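Local coordinates for protein transketolase (Campylobacter jejuni, PDB 3L84) that probably acts as a thiamine diphosphate-dependent transketolase-family enzyme, built from two related cofactor-binding-type domains and a smaller C-terminal domain, at residues A[527-532]-A[553-558]; A[517-522]-A[573-578]; A[129-134]-A[170-175]; A[124-129]-A[402-407]. All coordinates share one frame; numbering follows the deposited sequence.

Interaction 1: residues A[527-532]-A[553-558]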
# COMPACT_ATOMS: atom_id res chain seq x y z
N LYS A 527 12.31 -35.81 -20.38
CA LYS A 527 11.64 -36.36 -19.24
C LYS A 527 11.23 -35.26 -18.26
O LYS A 527 10.26 -35.44 -17.52
CB LYS A 527 12.58 -37.33 -18.51
CG LYS A 527 13.05 -38.53 -19.35
CD LYS A 527 11.86 -39.39 -19.79
CE LYS A 527 12.31 -40.71 -20.43
NZ LYS A 527 11.18 -41.68 -20.50
N PHE A 528 12.01 -34.17 -18.23
CA PHE A 528 11.75 -33.05 -17.32
C PHE A 528 11.87 -31.76 -18.07
O PHE A 528 12.70 -31.67 -18.98
CB PHE A 528 12.78 -32.99 -16.19
CG PHE A 528 12.80 -34.20 -15.33
CD1 PHE A 528 11.72 -34.52 -14.53
CD2 PHE A 528 13.92 -35.02 -15.30
CE1 PHE A 528 11.75 -35.65 -13.74
CE2 PHE A 528 13.94 -36.16 -14.52
CZ PHE A 528 12.86 -36.46 -13.74
N THR A 529 11.09 -30.75 -17.68
CA THR A 529 11.28 -29.38 -18.12
C THR A 529 11.47 -28.54 -16.89
O THR A 529 10.63 -28.60 -15.99
CB THR A 529 10.11 -28.86 -18.98
OG1 THR A 529 10.00 -29.65 -20.17
CG2 THR A 529 10.31 -27.40 -19.37
N LEU A 530 12.57 -27.79 -16.82
CA LEU A 530 12.83 -26.87 -15.71
C LEU A 530 12.51 -25.48 -16.21
O LEU A 530 13.09 -25.05 -17.22
CB LEU A 530 14.29 -26.97 -15.27
CG LEU A 530 14.73 -28.31 -14.63
CD1 LEU A 530 14.87 -29.49 -15.58
CD2 LEU A 530 16.06 -28.08 -13.93
N LEU A 531 11.57 -24.83 -15.57
CA LEU A 531 11.06 -23.52 -15.95
C LEU A 531 11.43 -22.54 -14.85
O LEU A 531 11.13 -22.81 -13.67
CB LEU A 531 9.53 -23.60 -16.11
CG LEU A 531 8.83 -22.32 -16.51
CD1 LEU A 531 7.59 -22.60 -17.35
CD2 LEU A 531 8.48 -21.51 -15.29
N ALA A 532 12.03 -21.40 -15.20
CA ALA A 532 12.41 -20.44 -14.19
C ALA A 532 12.38 -19.06 -14.79
O ALA A 532 12.36 -18.90 -16.01
CB ALA A 532 13.81 -20.74 -13.66
N ALA A 553 16.95 -36.70 -20.00
CA ALA A 553 16.80 -35.63 -20.99
C ALA A 553 15.95 -34.49 -20.43
O ALA A 553 14.89 -34.76 -19.86
CB ALA A 553 16.17 -36.19 -22.27
N CYS A 554 16.40 -33.25 -20.60
CA CYS A 554 15.72 -32.09 -20.05
C CYS A 554 15.54 -30.94 -21.03
O CYS A 554 16.39 -30.70 -21.90
CB CYS A 554 16.53 -31.50 -18.92
SG CYS A 554 16.71 -32.51 -17.51
N ASN A 555 14.38 -30.29 -20.94
CA ASN A 555 14.20 -28.93 -21.46
C ASN A 555 14.48 -27.93 -20.36
O ASN A 555 14.25 -28.21 -19.20
CB ASN A 555 12.75 -28.72 -21.97
CG ASN A 555 12.48 -29.35 -23.32
OD1 ASN A 555 13.34 -30.00 -23.94
ND2 ASN A 555 11.26 -29.10 -23.82
N VAL A 556 14.95 -26.73 -20.74
CA VAL A 556 15.04 -25.60 -19.82
C VAL A 556 14.35 -24.43 -20.50
O VAL A 556 14.67 -24.07 -21.64
CB VAL A 556 16.48 -25.23 -19.47
CG1 VAL A 556 16.49 -24.03 -18.54
CG2 VAL A 556 17.22 -26.42 -18.81
N VAL A 557 13.40 -23.87 -19.77
CA VAL A 557 12.61 -22.74 -20.19
C VAL A 557 12.90 -21.54 -19.33
O VAL A 557 12.86 -21.63 -18.09
CB VAL A 557 11.10 -23.10 -20.06
CG1 VAL A 557 10.21 -21.84 -20.27
CG2 VAL A 557 10.70 -24.22 -21.04
N SER A 558 13.20 -20.42 -19.99
CA SER A 558 13.26 -19.13 -19.33
C SER A 558 11.92 -18.42 -19.51
O SER A 558 11.40 -18.36 -20.64
CB SER A 558 14.40 -18.28 -19.87
OG SER A 558 14.42 -17.01 -19.19

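Interaction 2: residues A[517-522]-A[573-578]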
# COMPACT_ATOMS: atom_id res chain seq x y z
N ALA A 517 7.72 -16.96 -22.36
CA ALA A 517 8.64 -18.05 -22.01
C ALA A 517 9.21 -18.60 -23.29
O ALA A 517 8.52 -18.56 -24.33
CB ALA A 517 7.92 -19.16 -21.22
N TYR A 518 10.44 -19.11 -23.26
CA TYR A 518 11.07 -19.69 -24.45
C TYR A 518 12.06 -20.75 -24.02
O TYR A 518 12.44 -20.83 -22.84
CB TYR A 518 11.73 -18.58 -25.30
CG TYR A 518 12.88 -17.89 -24.64
CD1 TYR A 518 14.18 -18.28 -24.91
CD2 TYR A 518 12.70 -16.83 -23.76
CE1 TYR A 518 15.26 -17.67 -24.29
CE2 TYR A 518 13.77 -16.22 -23.17
CZ TYR A 518 15.06 -16.62 -23.45
OH TYR A 518 16.16 -16.02 -22.88
N LEU A 519 12.50 -21.56 -24.98
CA LEU A 519 13.45 -22.63 -24.68
C LEU A 519 14.91 -22.16 -24.75
O LEU A 519 15.32 -21.58 -25.75
CB LEU A 519 13.26 -23.82 -25.65
CG LEU A 519 12.08 -24.74 -25.38
CD1 LEU A 519 11.83 -25.62 -26.57
CD2 LEU A 519 12.35 -25.59 -24.12
N LEU A 520 15.67 -22.42 -23.69
CA LEU A 520 17.14 -22.26 -23.66
C LEU A 520 17.83 -23.58 -23.96
O LEU A 520 18.99 -23.59 -24.37
CB LEU A 520 17.63 -21.80 -22.26
CG LEU A 520 17.29 -20.39 -21.95
CD1 LEU A 520 17.60 -20.11 -20.49
CD2 LEU A 520 18.07 -19.43 -22.85
N LYS A 521 17.16 -24.69 -23.68
CA LYS A 521 17.73 -26.03 -23.89
C LYS A 521 16.58 -26.92 -24.25
O LYS A 521 15.53 -26.86 -23.60
CB LYS A 521 18.44 -26.54 -22.63
CG LYS A 521 19.07 -27.90 -22.74
CD LYS A 521 19.75 -28.23 -21.41
CE LYS A 521 20.30 -29.63 -21.33
NZ LYS A 521 21.31 -29.65 -20.22
N GLU A 522 16.75 -27.71 -25.30
CA GLU A 522 15.70 -28.60 -25.78
C GLU A 522 16.31 -29.95 -26.06
O GLU A 522 17.30 -30.04 -26.77
CB GLU A 522 15.04 -28.07 -27.04
CG GLU A 522 13.80 -28.86 -27.54
CD GLU A 522 13.04 -28.21 -28.67
OE1 GLU A 522 13.65 -27.47 -29.47
OE2 GLU A 522 11.83 -28.46 -28.79
N GLN A 573 3.04 -23.63 -26.30
CA GLN A 573 3.19 -24.05 -24.90
C GLN A 573 3.59 -25.52 -24.83
O GLN A 573 4.44 -25.89 -24.02
CB GLN A 573 1.90 -23.81 -24.11
CG GLN A 573 1.51 -22.31 -23.98
CD GLN A 573 0.25 -22.05 -23.21
OE1 GLN A 573 -0.57 -22.93 -23.06
NE2 GLN A 573 0.06 -20.81 -22.74
N GLU A 574 2.98 -26.34 -25.68
CA GLU A 574 3.23 -27.78 -25.67
C GLU A 574 4.63 -28.13 -26.14
O GLU A 574 5.20 -29.15 -25.70
CB GLU A 574 2.20 -28.52 -26.53
CG GLU A 574 0.85 -28.54 -25.88
CD GLU A 574 -0.21 -29.26 -26.67
OE1 GLU A 574 0.03 -29.61 -27.85
OE2 GLU A 574 -1.31 -29.45 -26.10
N ARG A 575 5.20 -27.34 -27.04
CA ARG A 575 6.59 -27.55 -27.41
C ARG A 575 7.51 -27.29 -26.23
O ARG A 575 8.47 -28.04 -26.01
CB ARG A 575 6.99 -26.70 -28.58
CG ARG A 575 8.44 -26.95 -28.95
CD ARG A 575 8.75 -26.73 -30.39
NE ARG A 575 10.19 -26.83 -30.57
CZ ARG A 575 10.81 -26.48 -31.68
NH1 ARG A 575 10.12 -26.03 -32.72
NH2 ARG A 575 12.14 -26.55 -31.73
N LEU A 576 7.26 -26.22 -25.48
CA LEU A 576 8.10 -25.91 -24.33
C LEU A 576 7.99 -26.91 -23.19
O LEU A 576 9.02 -27.31 -22.60
CB LEU A 576 7.78 -24.53 -23.76
CG LEU A 576 8.53 -23.36 -24.40
CD1 LEU A 576 8.44 -23.31 -25.94
CD2 LEU A 576 8.06 -22.06 -23.78
N LEU A 577 6.76 -27.28 -22.85
CA LEU A 577 6.45 -27.94 -21.60
C LEU A 577 6.36 -29.45 -21.77
O LEU A 577 5.27 -30.03 -21.89
CB LEU A 577 5.16 -27.35 -21.00
CG LEU A 577 5.17 -25.81 -20.77
CD1 LEU A 577 3.78 -25.32 -20.32
CD2 LEU A 577 6.26 -25.40 -19.78
N LYS A 578 7.52 -30.07 -21.72
CA LYS A 578 7.63 -31.50 -21.96
C LYS A 578 7.86 -32.29 -20.67
O LYS A 578 8.55 -31.83 -19.76
CB LYS A 578 8.81 -31.77 -22.89
CG LYS A 578 8.64 -31.22 -24.28
CD LYS A 578 7.50 -31.85 -25.01
CE LYS A 578 7.50 -31.47 -26.48
NZ LYS A 578 6.31 -32.01 -27.11
O HOH W 1 10.52 -29.64 -26.81

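Interaction 3: residues A[129-134]-A[170-175]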
# COMPACT_ATOMS: atom_id res chain seq x y z
N ALA A 129 4.19 17.94 -13.95
CA ALA A 129 4.28 17.66 -15.39
C ALA A 129 4.18 18.95 -16.20
O ALA A 129 4.97 19.19 -17.10
CB ALA A 129 3.22 16.66 -15.84
N ALA A 130 3.28 19.84 -15.80
CA ALA A 130 3.12 21.11 -16.48
C ALA A 130 4.38 21.98 -16.29
O ALA A 130 4.81 22.64 -17.23
CB ALA A 130 1.91 21.84 -15.92
N LYS A 131 4.95 22.00 -15.08
CA LYS A 131 6.21 22.70 -14.92
C LYS A 131 7.33 22.16 -15.81
O LYS A 131 8.11 22.95 -16.38
CB LYS A 131 6.66 22.71 -13.46
CG LYS A 131 5.80 23.59 -12.56
CD LYS A 131 5.80 25.07 -12.92
CE LYS A 131 5.05 25.91 -11.88
NZ LYS A 131 5.16 27.37 -12.16
N LYS A 132 7.41 20.83 -15.97
CA LYS A 132 8.40 20.28 -16.86
C LYS A 132 8.08 20.59 -18.32
O LYS A 132 8.98 20.93 -19.11
CB LYS A 132 8.54 18.77 -16.66
CG LYS A 132 9.65 18.13 -17.51
CD LYS A 132 11.03 18.74 -17.21
CE LYS A 132 12.13 18.20 -18.10
NZ LYS A 132 13.44 18.87 -17.86
N ALA A 133 6.81 20.55 -18.68
CA ALA A 133 6.40 20.92 -20.03
C ALA A 133 6.78 22.38 -20.32
O ALA A 133 7.21 22.71 -21.43
CB ALA A 133 4.88 20.70 -20.21
N GLN A 134 6.62 23.26 -19.33
CA GLN A 134 6.98 24.68 -19.45
C GLN A 134 8.51 24.80 -19.65
O GLN A 134 9.00 25.60 -20.45
CB GLN A 134 6.55 25.45 -18.19
CG GLN A 134 6.58 26.96 -18.28
CD GLN A 134 6.31 27.63 -16.95
OE1 GLN A 134 5.54 27.13 -16.13
NE2 GLN A 134 6.94 28.77 -16.72
N HIS A 170 8.35 22.19 -4.70
CA HIS A 170 8.52 22.58 -6.08
C HIS A 170 7.79 23.85 -6.46
O HIS A 170 7.78 24.19 -7.65
CB HIS A 170 8.21 21.39 -7.00
CG HIS A 170 9.24 20.33 -6.88
ND1 HIS A 170 10.48 20.45 -7.46
CD2 HIS A 170 9.26 19.18 -6.17
CE1 HIS A 170 11.21 19.39 -7.14
NE2 HIS A 170 10.48 18.60 -6.38
N LYS A 171 7.23 24.53 -5.47
CA LYS A 171 6.64 25.85 -5.67
C LYS A 171 5.66 25.79 -6.82
O LYS A 171 5.72 26.54 -7.80
CB LYS A 171 7.73 26.89 -5.92
CG LYS A 171 8.68 27.05 -4.74
CD LYS A 171 9.76 28.10 -5.06
CE LYS A 171 10.50 28.59 -3.80
NZ LYS A 171 10.81 27.56 -2.80
N LEU A 172 4.71 24.86 -6.69
CA LEU A 172 3.73 24.63 -7.76
C LEU A 172 2.60 25.66 -7.72
O LEU A 172 1.47 25.39 -7.28
CB LEU A 172 3.17 23.22 -7.68
CG LEU A 172 4.19 22.09 -7.81
CD1 LEU A 172 3.51 20.71 -7.77
CD2 LEU A 172 5.03 22.22 -9.11
N ASP A 173 2.91 26.84 -8.26
CA ASP A 173 2.00 27.97 -8.29
C ASP A 173 1.02 27.95 -9.47
O ASP A 173 0.43 28.94 -9.85
CB ASP A 173 2.80 29.28 -8.28
CG ASP A 173 3.70 29.44 -9.49
OD1 ASP A 173 3.66 28.62 -10.43
OD2 ASP A 173 4.44 30.46 -9.53
N ASN A 174 0.89 26.75 -10.02
CA ASN A 174 -0.14 26.39 -10.98
C ASN A 174 -1.20 25.46 -10.41
O ASN A 174 -2.12 25.06 -11.12
CB ASN A 174 0.51 25.78 -12.24
CG ASN A 174 1.39 24.56 -11.96
OD1 ASN A 174 1.67 24.22 -10.81
ND2 ASN A 174 1.86 23.92 -13.05
N PHE A 175 -1.09 25.14 -9.13
CA PHE A 175 -1.94 24.13 -8.48
C PHE A 175 -2.90 24.79 -7.50
O PHE A 175 -2.47 25.49 -6.57
CB PHE A 175 -1.05 23.14 -7.73
CG PHE A 175 -1.76 22.06 -6.95
CD1 PHE A 175 -2.83 21.38 -7.49
CD2 PHE A 175 -1.36 21.75 -5.69
CE1 PHE A 175 -3.47 20.36 -6.78
CE2 PHE A 175 -1.99 20.74 -4.97
CZ PHE A 175 -3.03 20.04 -5.52

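Interaction 4: residues A[124-129]-A[402-407]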
# COMPACT_ATOMS: atom_id res chain seq x y z
N VAL A 124 -1.18 17.02 -8.11
CA VAL A 124 0.20 17.46 -7.91
C VAL A 124 1.06 17.00 -9.07
O VAL A 124 1.90 17.75 -9.58
CB VAL A 124 0.74 16.98 -6.56
CG1 VAL A 124 2.28 17.16 -6.48
CG2 VAL A 124 0.03 17.69 -5.41
N GLY A 125 0.85 15.76 -9.52
CA GLY A 125 1.60 15.28 -10.65
C GLY A 125 1.34 16.04 -11.96
O GLY A 125 2.27 16.33 -12.71
N PHE A 126 0.08 16.38 -12.23
CA PHE A 126 -0.21 17.22 -13.40
C PHE A 126 0.47 18.57 -13.29
O PHE A 126 0.91 19.08 -14.30
CB PHE A 126 -1.73 17.41 -13.57
CG PHE A 126 -2.46 16.23 -14.16
CD1 PHE A 126 -2.08 15.66 -15.33
CD2 PHE A 126 -3.58 15.74 -13.52
CE1 PHE A 126 -2.78 14.56 -15.90
CE2 PHE A 126 -4.28 14.64 -14.05
CZ PHE A 126 -3.89 14.07 -15.25
N ALA A 127 0.58 19.13 -12.09
CA ALA A 127 1.21 20.43 -11.87
C ALA A 127 2.75 20.30 -12.08
O ALA A 127 3.36 21.18 -12.70
CB ALA A 127 0.85 20.96 -10.51
N MSE A 128 3.34 19.21 -11.60
CA MSE A 128 4.78 18.98 -11.85
C MSE A 128 5.03 18.76 -13.33
O MSE A 128 6.01 19.26 -13.90
CB MSE A 128 5.26 17.78 -11.07
CG MSE A 128 5.31 18.01 -9.56
SE MSE A 128 6.03 16.60 -8.48
CE MSE A 128 7.89 16.73 -9.05
N ALA A 129 4.19 17.94 -13.95
CA ALA A 129 4.28 17.66 -15.39
C ALA A 129 4.18 18.95 -16.20
O ALA A 129 4.97 19.19 -17.10
CB ALA A 129 3.22 16.66 -15.84
N ALA A 402 2.08 10.40 -17.04
CA ALA A 402 1.72 9.56 -18.17
C ALA A 402 0.46 10.03 -18.91
O ALA A 402 0.31 9.75 -20.10
CB ALA A 402 1.56 8.10 -17.69
N ARG A 403 -0.43 10.72 -18.20
CA ARG A 403 -1.63 11.27 -18.79
C ARG A 403 -1.44 12.67 -19.33
O ARG A 403 -2.31 13.14 -20.07
CB ARG A 403 -2.80 11.27 -17.77
CG ARG A 403 -3.35 9.88 -17.48
CD ARG A 403 -4.18 9.37 -18.63
NE ARG A 403 -5.40 10.16 -18.83
CZ ARG A 403 -6.12 10.24 -19.94
NH1 ARG A 403 -5.76 9.64 -21.06
NH2 ARG A 403 -7.24 10.96 -19.91
N TYR A 404 -0.33 13.35 -19.02
CA TYR A 404 -0.23 14.77 -19.37
C TYR A 404 -0.27 15.01 -20.86
O TYR A 404 -0.93 15.95 -21.32
CB TYR A 404 1.04 15.37 -18.73
CG TYR A 404 1.12 16.86 -18.89
CD1 TYR A 404 0.46 17.70 -18.02
CD2 TYR A 404 1.79 17.44 -19.94
CE1 TYR A 404 0.46 19.03 -18.18
CE2 TYR A 404 1.83 18.78 -20.12
CZ TYR A 404 1.15 19.61 -19.23
OH TYR A 404 1.16 20.98 -19.42
N GLY A 405 0.48 14.24 -21.63
CA GLY A 405 0.40 14.25 -23.08
C GLY A 405 1.73 14.03 -23.78
O GLY A 405 1.73 13.72 -24.96
N ILE A 406 2.85 14.28 -23.11
CA ILE A 406 4.17 14.29 -23.74
C ILE A 406 5.25 13.48 -22.98
O ILE A 406 6.42 13.49 -23.44
CB ILE A 406 4.67 15.73 -23.96
CG1 ILE A 406 4.72 16.51 -22.63
CG2 ILE A 406 3.82 16.43 -25.03
CD1 ILE A 406 5.54 17.83 -22.70
N PHE A 407 4.89 12.79 -21.92
CA PHE A 407 5.89 12.14 -21.05
C PHE A 407 5.74 10.63 -20.97
O PHE A 407 4.64 10.08 -21.11
CB PHE A 407 5.83 12.70 -19.63
CG PHE A 407 6.12 14.17 -19.53
CD1 PHE A 407 7.36 14.67 -19.89
CD2 PHE A 407 5.14 15.05 -19.15
CE1 PHE A 407 7.62 16.02 -19.81
CE2 PHE A 407 5.39 16.42 -19.07
CZ PHE A 407 6.66 16.89 -19.44

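Interaction 1: residues A[527-532]-A[553-558]
Thr529 and Asn555 are bridge partners on adjacent parallel strands, their side chains on the same face of the sheet, and the two branches of the threonine go to different neighbours. Its CB lies 4.0 Å from Asn555 CB. OG1, beside the backbone N (chi1 -62°), passes 3.4 Å from Asn555 CB on its way to a hydrogen bond with the carbonyl of Lys578, which leaves CG2 anti to that N, reaching two residues further along the partner strand to Val557 CG2 at 3.6 Å. Asn555 spends its amide elsewhere, ND2 on Leu576 O and OD1 on the backbone N of Ser523. Strands 528-532 and 554-558 with helix 537-549 between them form a beta-alpha-beta unit of the C-terminal domain, so the pairing is parallel and the bonds shuttle: Phe528 O accepts Asn555 N, Asn555 O accepts Leu530 N, and Leu530 O accepts Val557 N at 2.8 Å, nearly straight at 173°. Beyond Thr529, Leu531 CD1 meets Val557 CG1 at 4.0 Å. On the other face Cys554 SG sits near the plane of the Phe528 ring, at its edge, and 4.0 Å from Leu530 CD1; helix 537-549 packs on Cys554 and Val556 there.

Interaction 2: residues A[517-522]-A[573-578]
Glu522 OE2 is gripped from two directions: Arg575 NE donates to it at 2.9 Å, and a water donates to it at 2.7 Å. The same water gives its other hydrogen to Arg575 O, so the carboxylate is tied to both the side chain and the backbone of one residue. The second oxygen, OE1, takes Arg575 NH2 at 2.9 Å along a practically straight bond (179°). This is the side-on form of the bidentate salt bridge: each oxygen uses its syn lone pair, and the two flat groups are nearly coplanar, 23° apart. Both chains are extended and cross at about a right angle, Arg575 leaving the helix with CG anti to its own N (chi1 -180°). Such a pairing should hold the guanidinium against rotation, and Phe510 adds a cation-pi contact.

Beneath the charged pair the contact turns apolar. Leu519 and Leu576 slide past each other in opposite senses, Leu519 CG 3.9 Å from Leu576 CG. Leu576 CD2 settles against Ala517, 3.9 Å from Ala517 CB and 3.6 Å from Ala517 O. That carbonyl is itself hydrogen-bonded by Tyr572 OH. The outermost strand 518-521, kinked by a classic beta bulge at Leu520 and Lys521 opposite Val556 of strand 554-558, is thus covered by the C-terminal end of helix 570-576, with Phe565 of helix 562-566 closing over Ala517 and Leu576.

Interaction 3: residues A[129-134]-A[170-175]
The flat amide of Asn174 has Lys131 over it and Ala130 at its nitrogen end. Lys131 CE stands 3.9 Å from Asn174 CG, and practically as far from OD1 and ND2, so the methylene rests over the group; Ala130 CB touches ND2 at 3.5 Å. That nitrogen hydrogen-bonds to the carbonyl of Ala127, about one turn before Lys131 on helix 118-137, which should help set the rotation of the amide. The other flat group, the carboxylate of Asp173, is met at a single oxygen: Lys131 NZ donates to OD1 at 2.6 Å, on the syn side but 23° out of the carboxylate plane, with OD2 standing off at 4.1 Å from NZ.

The lysine therefore does two jobs along its length. Bent at chi2 (-62°), it runs past Leu172, Lys131 CG against Leu172 CD2 at 3.8 Å, then over the asparagine, and only its ammonium group enters the salt bridge. Asp173 crosses it at about a right angle, and its carboxyl carbon is tucked between backbone N and carbonyl carbon (chi1 62°).

The loop's own shape prepares this. Lys171, with positive phi, is the C-prime residue of a Schellman motif ending helix 158-169, and Leu172 centres an inverse gamma turn. The turn delivers the chain into strand 175-181, which lies beside strand 146-151 in a parallel sheet, so the contact sits where a beta-alpha-beta crossover re-enters the sheet, with helix 118-137 packed on Leu172 and Phe175.

Interaction 4: residues A[124-129]-A[402-407]
Ala129 meets two rings, those of Tyr404 and Phe407. Ala129 CB presses on Tyr404 CD1 at 3.7 Å and its carbonyl carbon stands 4.2 Å above the centre of that ring, while Phe407 CE2 comes within 3.4 Å of Ala129 O in an oblique approach. One turn earlier on the helix, Phe126 offers its edge: Arg403 CB lies near the ring plane, 3.8 Å from CE1, and the backbone N of Tyr404 is found at the same rim. Tyr404 CE1 also passes 3.9 Å from Phe126 O. The meeting is close shape-matching of small and aromatic side chains.

What places these rings lies one shell out. With CG anti to the backbone N (chi1 -172°), Tyr404 lays a face of its ring against Ala129, and its OH is held by His144 NE2. Arg60 makes a cation-pi contact with the ring and hydrogen-bonds Tyr404 O. Arg403 is bent at chi2 and chi3, and its NE donates to Glu110 O. Phe407 carries Ile406 CG1 3.6 Å above its centre and meets Phe401 edge-to-face. Gly405, whose positive phi of 144° follows the helix end, turns the chain so that Phe407 comes back toward the partner helix.

The result joins two domains: helix 118-137 of the thiamine diphosphate binding domain packs against the end of helix 391-404 in the pyrimidine binding domain, just before strand 408-414, while Ile406 reaches helix 314-321.

Overall arrangement
The four contacts fall into two clusters. Interactions 1 and 2 share the sheet of the C-terminal domain and touch, Val556 O lying 2.8 Å from Leu520 N. Interactions 3 and 4 both draw on helix 118-137 and share Ala129. About 52 Å separates the centres of interactions 1 and 3, which lie on opposite sides of the chain's centre. Chemistry follows position. Interaction 1, buried within a sheet, relies on backbone bonds; interaction 4, buried between two domains and nearest the chain's centre, relies on aromatic packing. Interactions 2 and 3 both pair apolar packing with a salt bridge between partly exposed residues, bidentate in one and single in the other.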